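Local coordinates for MgGH51 (Meripilus giganteus, PDB 6ZPV), which hydrolyses terminal non-reducing alpha-L-arabinofuranosyl residues in alpha-L-arabinosides as a family GH51 glycoside hydrolase, at residues F564-F569 / I622-N627; S571-G576 / I604-T609. All coordinates share one frame; numbering follows the deposited sequence. Where two conformers were deposited one is given.

Contact 1: residues F564-F569 / I622-N627; sequences FQLTQF and ITVTTN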
loop_
_atom_site.group_PDB
_atom_site.type_symbol
_atom_site.label_atom_id
_atom_site.label_comp_id
_atom_site.label_asym_id
_atom_site.label_seq_id
_atom_site.Cartn_x
_atom_site.Cartn_y
_atom_site.Cartn_z
ATOM N N PHE A 564 33.536 -16.992 8.947
ATOM C CA PHE A 564 33.553 -15.628 9.490
ATOM C C PHE A 564 34.686 -15.469 10.464
ATOM O O PHE A 564 34.824 -16.281 11.404
ATOM C CB PHE A 564 32.209 -15.312 10.135
ATOM C CG PHE A 564 31.119 -15.155 9.117
ATOM C CD1 PHE A 564 31.049 -14.001 8.310
ATOM C CD2 PHE A 564 30.214 -16.168 8.881
ATOM C CE1 PHE A 564 30.064 -13.916 7.345
ATOM C CE2 PHE A 564 29.240 -16.049 7.910
ATOM C CZ PHE A 564 29.166 -14.930 7.129
ATOM N N GLN A 565 35.464 -14.414 10.266
ATOM C CA GLN A 565 36.607 -14.060 11.127
ATOM C C GLN A 565 36.316 -12.715 11.766
ATOM O O GLN A 565 36.310 -11.686 11.079
ATOM C CB GLN A 565 37.913 -14.039 10.335
ATOM C CG GLN A 565 38.336 -15.366 9.817
ATOM C CD GLN A 565 38.800 -16.368 10.844
ATOM O OE1 GLN A 565 38.848 -16.045 12.022
ATOM N NE2 GLN A 565 39.280 -17.520 10.371
ATOM N N LEU A 566 36.068 -12.751 13.060
ATOM C CA LEU A 566 35.742 -11.593 13.916
ATOM C C LEU A 566 36.848 -11.421 14.962
ATOM O O LEU A 566 36.597 -10.786 16.053
ATOM C CB LEU A 566 34.379 -11.767 14.565
ATOM C CG LEU A 566 33.170 -11.504 13.640
ATOM C CD1 LEU A 566 32.958 -12.608 12.664
ATOM C CD2 LEU A 566 31.955 -11.253 14.430
ATOM N N THR A 567 38.071 -11.853 14.656
ATOM C CA THR A 567 39.163 -11.771 15.643
ATOM C C THR A 567 39.606 -10.322 15.912
ATOM O O THR A 567 40.303 -10.121 16.911
ATOM C CB THR A 567 40.335 -12.596 15.139
ATOM O OG1 THR A 567 40.759 -12.140 13.878
ATOM C CG2 THR A 567 39.979 -14.069 15.115
ATOM N N GLN A 568 39.238 -9.340 15.097
ATOM C CA GLN A 568 39.595 -7.940 15.400
ATOM C C GLN A 568 38.853 -7.435 16.640
ATOM O O GLN A 568 39.291 -6.452 17.271
ATOM C CB GLN A 568 39.275 -7.006 14.222
ATOM C CG GLN A 568 40.195 -7.263 13.037
ATOM C CD GLN A 568 39.836 -6.376 11.874
ATOM O OE1 GLN A 568 39.265 -5.270 12.070
ATOM N NE2 GLN A 568 40.188 -6.847 10.675
ATOM N N PHE A 569 37.680 -7.975 16.911
ATOM C CA PHE A 569 36.843 -7.498 18.028
ATOM C C PHE A 569 37.473 -7.884 19.370
ATOM O O PHE A 569 38.259 -8.848 19.502
ATOM C CB PHE A 569 35.421 -8.044 17.911
ATOM C CG PHE A 569 34.649 -7.529 16.703
ATOM C CD1 PHE A 569 34.780 -8.083 15.425
ATOM C CD2 PHE A 569 33.906 -6.399 16.801
ATOM C CE1 PHE A 569 34.175 -7.552 14.312
ATOM C CE2 PHE A 569 33.227 -5.891 15.679
ATOM C CZ PHE A 569 33.349 -6.502 14.439
ATOM N N ILE A 622 22.534 -14.134 10.723
ATOM C CA ILE A 622 23.206 -14.599 11.945
ATOM C C ILE A 622 23.365 -13.373 12.827
ATOM O O ILE A 622 23.955 -12.358 12.373
ATOM C CB ILE A 622 24.560 -15.286 11.666
ATOM C CG1 ILE A 622 24.306 -16.557 10.876
ATOM C CG2 ILE A 622 25.271 -15.570 13.003
ATOM C CD1 ILE A 622 25.582 -17.257 10.375
ATOM N N THR A 623 22.877 -13.422 14.076
ATOM C CA THR A 623 22.996 -12.305 15.023
ATOM C C THR A 623 23.882 -12.739 16.178
ATOM O O THR A 623 23.539 -13.715 16.890
ATOM C CB THR A 623 21.634 -11.846 15.520
ATOM O OG1 THR A 623 20.796 -11.529 14.393
ATOM C CG2 THR A 623 21.756 -10.643 16.415
ATOM N N VAL A 624 24.943 -12.001 16.407
ATOM C CA VAL A 624 25.853 -12.205 17.557
ATOM C C VAL A 624 25.972 -10.869 18.288
ATOM O O VAL A 624 25.528 -9.833 17.773
ATOM C CB VAL A 624 27.231 -12.716 17.070
ATOM C CG1 VAL A 624 27.082 -14.106 16.508
ATOM C CG2 VAL A 624 27.948 -11.794 16.112
ATOM N N THR A 625 26.580 -10.867 19.450
ATOM C CA THR A 625 26.944 -9.623 20.155
ATOM C C THR A 625 28.445 -9.424 19.991
ATOM O O THR A 625 29.210 -10.340 20.283
ATOM C CB THR A 625 26.466 -9.617 21.588
ATOM O OG1 THR A 625 25.051 -9.810 21.595
ATOM C CG2 THR A 625 26.792 -8.335 22.271
ATOM N N THR A 626 28.857 -8.198 19.641
ATOM C CA THR A 626 30.295 -7.851 19.520
ATOM C C THR A 626 30.592 -6.572 20.297
ATOM O O THR A 626 29.721 -5.694 20.380
ATOM C CB THR A 626 30.741 -7.702 18.068
ATOM O OG1 THR A 626 30.132 -6.552 17.498
ATOM C CG2 THR A 626 30.456 -8.929 17.247
ATOM N N ASN A 627 31.822 -6.464 20.765
ATOM C CA ASN A 627 32.348 -5.203 21.350
ATOM C C ASN A 627 33.855 -5.148 21.070
ATOM O O ASN A 627 34.447 -6.168 20.696
ATOM C CB ASN A 627 31.976 -5.012 22.840
ATOM C CG ASN A 627 30.494 -4.852 23.177
ATOM O OD1 ASN A 627 29.963 -3.727 23.108
ATOM N ND2 ASN A 627 29.826 -5.937 23.621
ATOM O OXT ASN A 627 34.468 -4.063 21.250
#

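Contact 2: residues S571-G576 / I604-T609; sequences SVSSTG and IGTGKT. With SO4 (sulfate ion), chain H.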
loop_
_atom_site.group_PDB
_atom_site.type_symbol
_atom_site.label_atom_id
_atom_site.label_comp_id
_atom_site.label_asym_id
_atom_site.label_seq_id
_atom_site.Cartn_x
_atom_site.Cartn_y
_atom_site.Cartn_z
ATOM N N SER A 571 35.444 -8.767 22.020
ATOM C CA SER A 571 34.599 -9.906 22.440
ATOM C C SER A 571 33.562 -10.215 21.389
ATOM O O SER A 571 33.019 -9.254 20.742
ATOM C CB SER A 571 33.974 -9.678 23.730
ATOM O OG SER A 571 33.151 -8.557 23.690
ATOM N N VAL A 572 33.205 -11.484 21.244
ATOM C CA VAL A 572 32.072 -11.937 20.396
ATOM C C VAL A 572 31.341 -12.976 21.253
ATOM O O VAL A 572 31.981 -13.879 21.894
ATOM C CB VAL A 572 32.518 -12.556 19.068
ATOM C CG1 VAL A 572 31.363 -13.090 18.227
ATOM C CG2 VAL A 572 33.383 -11.583 18.298
ATOM N N SER A 573 30.032 -12.929 21.267
ATOM C CA SER A 573 29.227 -13.918 21.974
ATOM C C SER A 573 29.560 -15.325 21.497
ATOM O O SER A 573 29.901 -15.558 20.370
ATOM C CB SER A 573 27.772 -13.582 21.815
ATOM O OG SER A 573 27.337 -13.540 20.467
ATOM N N SER A 574 29.399 -16.282 22.440
ATOM C CA SER A 574 29.672 -17.715 22.207
ATOM C C SER A 574 28.547 -18.406 21.467
ATOM O O SER A 574 28.731 -19.536 21.028
ATOM C CB SER A 574 29.974 -18.415 23.568
ATOM O OG SER A 574 31.226 -17.897 24.019
ATOM N N THR A 575 27.356 -17.778 21.461
ATOM C CA THR A 575 26.209 -18.252 20.691
ATOM C C THR A 575 25.607 -17.079 19.924
ATOM O O THR A 575 25.880 -15.909 20.237
ATOM C CB THR A 575 25.139 -18.894 21.598
ATOM O OG1 THR A 575 24.619 -17.882 22.467
ATOM C CG2 THR A 575 25.656 -20.069 22.378
ATOM N N GLY A 576 24.852 -17.398 18.911
ATOM C CA GLY A 576 24.124 -16.420 18.107
ATOM C C GLY A 576 22.793 -17.025 17.658
ATOM O O GLY A 576 22.586 -18.269 17.805
ATOM N N ILE A 604 22.854 -21.149 17.496
ATOM C CA ILE A 604 24.070 -21.840 17.035
ATOM C C ILE A 604 25.254 -21.352 17.846
ATOM O O ILE A 604 25.271 -20.216 18.390
ATOM C CB ILE A 604 24.302 -21.608 15.526
ATOM C CG1 ILE A 604 24.430 -20.129 15.211
ATOM C CG2 ILE A 604 23.264 -22.349 14.666
ATOM C CD1 ILE A 604 25.008 -19.843 13.857
ATOM N N GLY A 605 26.308 -22.161 17.846
ATOM C CA GLY A 605 27.588 -21.713 18.363
ATOM C C GLY A 605 28.270 -20.689 17.481
ATOM O O GLY A 605 28.233 -20.822 16.243
ATOM N N THR A 606 28.947 -19.676 18.030
ATOM C CA THR A 606 29.647 -18.665 17.195
ATOM C C THR A 606 31.106 -18.494 17.677
ATOM O O THR A 606 31.926 -19.246 17.301
ATOM C CB THR A 606 28.730 -17.435 17.048
ATOM O OG1 THR A 606 28.188 -17.000 18.302
ATOM C CG2 THR A 606 27.539 -17.716 16.140
ATOM N N GLY A 607 31.494 -17.301 17.937
ATOM C CA GLY A 607 32.686 -16.824 18.609
ATOM C C GLY A 607 33.459 -16.026 17.617
ATOM O O GLY A 607 32.887 -15.528 16.604
ATOM N N LYS A 608 34.729 -15.826 17.895
ATOM C CA LYS A 608 35.546 -14.992 17.005
ATOM C C LYS A 608 35.757 -15.636 15.658
ATOM O O LYS A 608 36.128 -14.885 14.722
ATOM C CB LYS A 608 36.852 -14.574 17.678
ATOM C CG LYS A 608 36.676 -13.480 18.716
ATOM C CD LYS A 608 37.902 -13.103 19.498
ATOM C CE LYS A 608 37.680 -11.910 20.374
ATOM N NZ LYS A 608 38.945 -11.541 21.083
ATOM N N THR A 609 35.623 -16.951 15.557
ATOM C CA THR A 609 35.691 -17.645 14.261
ATOM C C THR A 609 34.524 -18.621 14.244
ATOM O O THR A 609 34.401 -19.445 15.191
ATOM C CB THR A 609 37.041 -18.411 14.087
ATOM O OG1 THR A 609 38.119 -17.478 14.195
ATOM C CG2 THR A 609 37.090 -19.106 12.745
HETATM S S SO4 H . 28.973 -15.055 26.119
HETATM O O1 SO4 H . 29.323 -13.694 25.836
HETATM O O2 SO4 H . 28.161 -15.509 24.984
HETATM O O3 SO4 H . 30.209 -15.797 25.991
HETATM O O4 SO4 H . 28.540 -15.212 27.421
#

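Contact 1: residues F564-F569 / I622-N627
At one end of the C-terminal beta-sandwich, Leu566 and Phe569 of a turn leaving strand 560-565 close onto Val624 and Thr626, near the C-terminus of the chain. The turn is type I, from Leu566 to Phe569, and is pinned by the backbone bond from Phe569 N to Leu566 O (3.1 Å). Leu566 reaches across with its CD2 methyl, which lies 3.9 Å from Thr626 CG2 and more loosely, at 4.4 Å, against Val624 CG2; the leucine and threonine side chains meet at about a right angle. The Phe569 ring meets Thr626 along its CD2-CE2 side, with CD2 3.6 Å from Thr626 CB, while the CG2 methyl stands over one ring face, offset toward the rim. At the ring edge, near its plane, Asn627 O lies 3.5 Å from Phe569 CB, and the other carboxylate oxygen, OXT, is hydrogen-bonded to Asn570 ND2. The two strands belong to different layers: 560-565 lies between strands 2-4 and 609-614, and 618-625 runs inside the seven-stranded antiparallel sheet, so these side chains fill the space between the layers. Deeper in, Phe610 packs against both Phe564 and Ile622. With its first torsion at 68°, Thr626 holds OG1 between its backbone N and carbonyl carbon and CG2 beside the N, turning the methyl to Leu566 and Phe569. The hydroxyl passes 3.7 Å from Phe569 CE2 but finds its polar partner in a hydrogen bond with Thr548 OG1, which satisfies it in this buried setting. Arg541 NH2 holds the Thr626 carbonyl oxygen.

Contact 2: residues S571-G576 / I604-T609
Val572 lies against the backbone of Gly607 and the stem of Lys608. Its CB is 3.9 Å from Gly607 C; CG1, anti to the valine N (chi1 177°), presses on Gly607 O at 3.3 Å; CG2 rests on Lys608 CG at 3.8 Å. From there the extended lysine carries NZ to a hydrogen bond with Asn570 O. Further along, Thr606 OG1, in the conformer described of two deposited, gives its proton to Ser573 O (3.0 Å) from above the carbonyl plane, and Thr606 N bonds to Ser574 O, also at 3.0 Å. Next comes the hydrogen-bonded pair Gly576 and Ile604, joined by Gly576 N to Ile604 O and Ile604 N to Gly576 O, both 2.9 Å. Ser573 OG gives its proton to Thr575 O (2.8 Å) and accepts the N-H of Thr625 from strand 618-625. With an alanine here, the Thr575 carbonyl and the Thr625 amide would probably both lose this partner. Ser574 N donates to O2 of a sulfate ion, probably from the crystallisation liquor, at 2.9 Å. The paired ends of strands 575-582 and 600-605 form the antiparallel margin of the seven-stranded sheet in the C-terminal beta-sandwich.

Contact 2 is nested along the chain within the loop that contact 1 closes, and their centres lie about 7 Å apart. The 604-609 segment bonds directly to the end of strand 560-565 and the start of the turn: Gln565 OE1 is 2.7 Å from Thr609 OG1, and Leu566 N is 2.7 Å from Lys608 O, both probable hydrogen bonds. Ser573 OG packs 3.5 Å from Val624 CB, where strand 618-625 of contact 1 neighbours strand 575-582 of contact 2 in the same sheet. Contact 1 is buried between the layers, contact 2 lies at the surface. Both are remote from the eight-stranded parallel barrel in which GH51 enzymes carry their active site.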